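Local coordinates for repressor protein C2 (Enterobacteria phage P22, PDB 2R1J), which keeps the phage in the lysogenic state by binding the OR and OL operators and blocking transcription of the genes for lytic development, at residues S31-A34 with I35-E39. Residues are numbered along the deposited sequence; the frame is centred on the assembly and turned at random.
Sequences SNVA and ISQWE. With nucleotides of chain A; nucleotides of chain B.
Val-33 and Gln-37 lie one turn apart on helix 32-39, the recognition helix of the Cro/C1-type helix-turn-helix in this N-terminal DNA-binding domain of the repressor. Gln-37 N donates to Val-33 O at 2.8 Å. The glutamine side chain runs extended beyond CG and crosses the valine, with NE2 3.7 Å from Val-33 CG1. This leaves NE2 facing the major-groove edge of a thymine, where it donates to O4 of DT14 of chain A at 3.1 Å. Packing is tight around Ala-34. Its carbonyl O accepts from Trp-38 N and also sits 3.3 Å above one face of the indole, toward the rim. With CG beside its own backbone N (chi1 -61°), Trp-38 lays the ring back along the helix. NE1 then donates to OP2 of DC13 of chain A at 2.8 Å. Trp-38 also packs against Ile-10 of helix 6-17, Leu-53 of helix 47-56 and Pro-45 of a loop.

At the N-cap, Ser-31 OG accepts from Ala-34 N at 3.1 Å and donates to OP2 of DT14 of chain A at 2.7 Å. Ser-31 N donates to the same oxygen. The first turn is looser: the bond from Ile-35 N to Ser-31 O is weak, and Asn-32, partly exposed, points its CB away from the following turn. Its ND2 comes no nearer than 3.9 Å to the methyl C7 of DT4 of chain B. Ser-36 OG, by contrast, donates to a phosphate oxygen of that nucleotide.

The contact thus combines base reading with backbone grip. Three side chains and one main-chain N-H bond to phosphates on both strands, and the amino end of the helix dipole probably adds attraction near Ser-31.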
ATOM      1  N   SER C  31      14.278  -2.251   7.502  1.00 22.65           N
ATOM      2  CA  SER C  31      15.012  -2.734   8.660  1.00 23.61           C
ATOM      3  C   SER C  31      14.164  -3.674   9.499  1.00 24.49           C
ATOM      4  O   SER C  31      12.946  -3.739   9.370  1.00 24.33           O
ATOM      5  CB  SER C  31      15.435  -1.560   9.539  1.00 23.84           C
ATOM      6  OG  SER C  31      14.317  -0.915  10.120  1.00 23.75           O
ATOM      7  N   ASN C  32      14.833  -4.410  10.382  1.00 25.04           N
ATOM      8  CA  ASN C  32      14.115  -5.301  11.266  1.00 26.11           C
ATOM      9  C   ASN C  32      13.257  -4.432  12.192  1.00 25.29           C
ATOM     10  O   ASN C  32      12.179  -4.836  12.618  1.00 25.56           O
ATOM     11  CB  ASN C  32      15.119  -6.111  12.088  1.00 27.04           C
ATOM     12  CG  ASN C  32      15.960  -5.249  12.967  1.00 27.46           C
ATOM     13  OD1 ASN C  32      16.647  -4.339  12.487  1.00 29.89           O
ATOM     14  ND2 ASN C  32      15.923  -5.510  14.269  1.00 26.49           N
ATOM     15  N   VAL C  33      13.730  -3.232  12.519  1.00 24.73           N
ATOM     16  CA  VAL C  33      12.946  -2.356  13.384  1.00 24.46           C
ATOM     17  C   VAL C  33      11.592  -1.987  12.714  1.00 23.40           C
ATOM     18  O   VAL C  33      10.549  -1.940  13.375  1.00 22.93           O
ATOM     19  CB  VAL C  33      13.744  -1.074  13.749  1.00 25.28           C
ATOM     20  CG1 VAL C  33      12.897  -0.173  14.661  1.00 25.47           C
ATOM     21  CG2 VAL C  33      15.038  -1.460  14.465  1.00 25.06           C
ATOM     22  N   ALA C  34      11.593  -1.728  11.408  1.00 24.17           N
ATOM     23  CA  ALA C  34      10.349  -1.414  10.733  1.00 22.61           C
ATOM     24  C   ALA C  34       9.378  -2.592  10.866  1.00 22.01           C
ATOM     25  O   ALA C  34       8.183  -2.421  11.089  1.00 21.62           O
ATOM     26  CB  ALA C  34      10.608  -1.115   9.262  1.00 21.58           C
ATOM     27  N   ILE C  35       9.891  -3.815  10.728  1.00 22.83           N
ATOM     28  CA  ILE C  35       9.007  -4.976  10.859  1.00 23.27           C
ATOM     29  C   ILE C  35       8.411  -4.983  12.272  1.00 22.82           C
ATOM     30  O   ILE C  35       7.203  -5.220  12.448  1.00 23.62           O
ATOM     31  CB  ILE C  35       9.774  -6.310  10.622  1.00 23.08           C
ATOM     32  CG1 ILE C  35      10.357  -6.339   9.210  1.00 23.30           C
ATOM     33  CG2 ILE C  35       8.804  -7.497  10.820  1.00 22.39           C
ATOM     34  CD1 ILE C  35       9.348  -6.175   8.100  1.00 23.89           C
ATOM     35  N   SER C  36       9.249  -4.728  13.268  1.00 23.81           N
ATOM     36  CA  SER C  36       8.813  -4.681  14.665  1.00 24.37           C
ATOM     37  C   SER C  36       7.740  -3.631  14.880  1.00 24.80           C
ATOM     38  O   SER C  36       6.754  -3.854  15.580  1.00 23.59           O
ATOM     39  CB  SER C  36      10.009  -4.417  15.586  1.00 24.56           C
ATOM     40  OG  SER C  36       9.580  -4.149  16.905  1.00 25.37           O
ATOM     41  N   GLN C  37       7.907  -2.482  14.225  1.00 24.17           N
ATOM     42  CA  GLN C  37       6.932  -1.415  14.363  1.00 24.38           C
ATOM     43  C   GLN C  37       5.591  -1.799  13.729  1.00 23.48           C
ATOM     44  O   GLN C  37       4.550  -1.508  14.295  1.00 25.69           O
ATOM     45  CB  GLN C  37       7.502  -0.127  13.755  1.00 22.15           C
ATOM     46  CG  GLN C  37       8.707   0.405  14.467  1.00 22.09           C
ATOM     47  CD  GLN C  37       9.459   1.451  13.644  1.00 23.01           C
ATOM     48  OE1 GLN C  37       9.395   1.449  12.409  1.00 23.34           O
ATOM     49  NE2 GLN C  37      10.191   2.326  14.326  1.00 22.31           N
ATOM     50  N   TRP C  38       5.607  -2.443  12.564  1.00 23.12           N
ATOM     51  CA  TRP C  38       4.370  -2.859  11.927  1.00 22.23           C
ATOM     52  C   TRP C  38       3.667  -3.921  12.771  1.00 23.69           C
ATOM     53  O   TRP C  38       2.445  -3.878  12.941  1.00 25.66           O
ATOM     54  CB  TRP C  38       4.610  -3.459  10.544  1.00 22.40           C
ATOM     55  CG  TRP C  38       5.252  -2.499   9.592  1.00 22.36           C
ATOM     56  CD1 TRP C  38       5.301  -1.129   9.708  1.00 23.02           C
ATOM     57  CD2 TRP C  38       5.949  -2.834   8.403  1.00 21.20           C
ATOM     58  NE1 TRP C  38       6.012  -0.593   8.649  1.00 20.92           N
ATOM     59  CE2 TRP C  38       6.420  -1.617   7.831  1.00 21.81           C
ATOM     60  CE3 TRP C  38       6.228  -4.040   7.758  1.00 21.11           C
ATOM     61  CZ2 TRP C  38       7.162  -1.582   6.646  1.00 19.97           C
ATOM     62  CZ3 TRP C  38       6.971  -4.015   6.576  1.00 21.68           C
ATOM     63  CH2 TRP C  38       7.432  -2.792   6.027  1.00 22.71           C
ATOM     64  N   GLU C  39       4.440  -4.863  13.307  1.00 25.47           N
ATOM     65  CA  GLU C  39       3.811  -5.950  14.081  1.00 24.55           C
ATOM     66  C   GLU C  39       3.145  -5.471  15.357  1.00 25.26           C
ATOM     67  O   GLU C  39       2.115  -6.021  15.756  1.00 26.36           O
ATOM     68  CB  GLU C  39       4.829  -7.063  14.406  1.00 25.54           C
ATOM     69  CG  GLU C  39       5.415  -7.659  13.157  1.00 25.61           C
ATOM     70  CD  GLU C  39       6.194  -8.951  13.376  1.00 27.12           C
ATOM     71  OE1 GLU C  39       6.697  -9.164  14.488  1.00 28.73           O
ATOM     72  OE2 GLU C  39       6.310  -9.711  12.401  1.00 27.90           O
TER
ATOM     73  P    DT A  14      14.047   1.431   7.036  1.00 24.50           P
ATOM     74  OP1  DT A  14      14.535   0.827   5.780  1.00 25.30           O
ATOM     75  OP2  DT A  14      13.421   0.594   8.077  1.00 26.64           O
ATOM     76  O5'  DT A  14      15.232   2.279   7.660  1.00 25.82           O
ATOM     77  C5'  DT A  14      15.779   3.363   6.908  1.00 29.25           C
ATOM     78  C4'  DT A  14      16.841   4.059   7.719  1.00 28.83           C
ATOM     79  O4'  DT A  14      16.200   4.812   8.774  1.00 27.89           O
ATOM     80  C3'  DT A  14      17.749   3.037   8.397  1.00 31.58           C
ATOM     81  O3'  DT A  14      19.131   3.264   8.201  1.00 36.91           O
ATOM     82  C2'  DT A  14      17.414   3.131   9.866  1.00 31.59           C
ATOM     83  C1'  DT A  14      16.767   4.488  10.040  1.00 29.13           C
ATOM     84  N1   DT A  14      15.664   4.388  11.013  1.00 26.35           N
ATOM     85  C2   DT A  14      15.644   5.198  12.124  1.00 24.11           C
ATOM     86  O2   DT A  14      16.522   6.009  12.381  1.00 27.26           O
ATOM     87  N3   DT A  14      14.566   5.016  12.943  1.00 22.64           N
ATOM     88  C4   DT A  14      13.555   4.103  12.786  1.00 21.37           C
ATOM     89  O4   DT A  14      12.654   4.055  13.610  1.00 23.61           O
ATOM     90  C5   DT A  14      13.653   3.257  11.611  1.00 22.54           C
ATOM     91  C7   DT A  14      12.627   2.189  11.381  1.00 23.65           C
ATOM     92  C6   DT A  14      14.675   3.455  10.788  1.00 23.72           C
ATOM     93  P    DC A  13       7.070   2.447   6.467  1.00 19.80           P
ATOM     94  OP1  DC A  13       6.586   1.665   5.329  1.00 18.49           O
ATOM     95  OP2  DC A  13       7.149   1.847   7.817  1.00 19.92           O
ATOM     96  O5'  DC A  13       8.545   2.848   6.069  1.00 20.22           O
ATOM     97  C5'  DC A  13       9.661   2.392   6.814  1.00 21.67           C
ATOM     98  C4'  DC A  13      10.723   3.466   6.826  1.00 21.45           C
ATOM     99  O4'  DC A  13      10.236   4.548   7.672  1.00 21.65           O
ATOM    100  C3'  DC A  13      12.006   2.979   7.498  1.00 21.36           C
ATOM    101  O3'  DC A  13      12.987   2.557   6.580  1.00 21.17           O
ATOM    102  C2'  DC A  13      12.494   4.160   8.317  1.00 23.63           C
ATOM    103  C1'  DC A  13      11.325   5.135   8.385  1.00 21.76           C
ATOM    104  N1   DC A  13      10.914   5.330   9.792  1.00 21.83           N
ATOM    105  C2   DC A  13      11.583   6.299  10.548  1.00 20.97           C
ATOM    106  O2   DC A  13      12.535   6.870  10.039  1.00 21.56           O
ATOM    107  N3   DC A  13      11.190   6.554  11.813  1.00 21.09           N
ATOM    108  C4   DC A  13      10.192   5.857  12.360  1.00 19.87           C
ATOM    109  N4   DC A  13       9.810   6.174  13.610  1.00 20.67           N
ATOM    110  C5   DC A  13       9.527   4.817  11.640  1.00 20.04           C
ATOM    111  C6   DC A  13       9.906   4.599  10.362  1.00 21.11           C
TER
ATOM    112  P    DT B   4       8.953  -7.097  19.297  1.00 31.60           P
ATOM    113  OP1  DT B   4       7.663  -7.575  19.844  1.00 31.08           O
ATOM    114  OP2  DT B   4       9.019  -6.732  17.850  1.00 30.19           O
ATOM    115  O5'  DT B   4       9.410  -5.879  20.207  1.00 30.80           O
ATOM    116  C5'  DT B   4       9.620  -6.093  21.605  1.00 32.52           C
ATOM    117  C4'  DT B   4      10.163  -4.854  22.275  1.00 32.92           C
ATOM    118  O4'  DT B   4      11.520  -4.601  21.859  1.00 31.70           O
ATOM    119  C3'  DT B   4       9.394  -3.553  22.049  1.00 33.59           C
ATOM    120  O3'  DT B   4       9.320  -2.899  23.314  1.00 36.09           O
ATOM    121  C2'  DT B   4      10.283  -2.777  21.087  1.00 32.70           C
ATOM    122  C1'  DT B   4      11.668  -3.226  21.507  1.00 31.77           C
ATOM    123  N1   DT B   4      12.729  -3.163  20.487  1.00 27.75           N
ATOM    124  C2   DT B   4      13.918  -2.526  20.808  1.00 26.53           C
ATOM    125  O2   DT B   4      14.090  -1.892  21.834  1.00 29.26           O
ATOM    126  N3   DT B   4      14.906  -2.653  19.870  1.00 26.28           N
ATOM    127  C4   DT B   4      14.823  -3.312  18.662  1.00 25.83           C
ATOM    128  O4   DT B   4      15.808  -3.392  17.948  1.00 27.70           O
ATOM    129  C5   DT B   4      13.533  -3.884  18.351  1.00 26.24           C
ATOM    130  C7   DT B   4      13.342  -4.559  17.033  1.00 27.78           C
ATOM    131  C6   DT B   4      12.555  -3.780  19.266  1.00 26.73           C
TER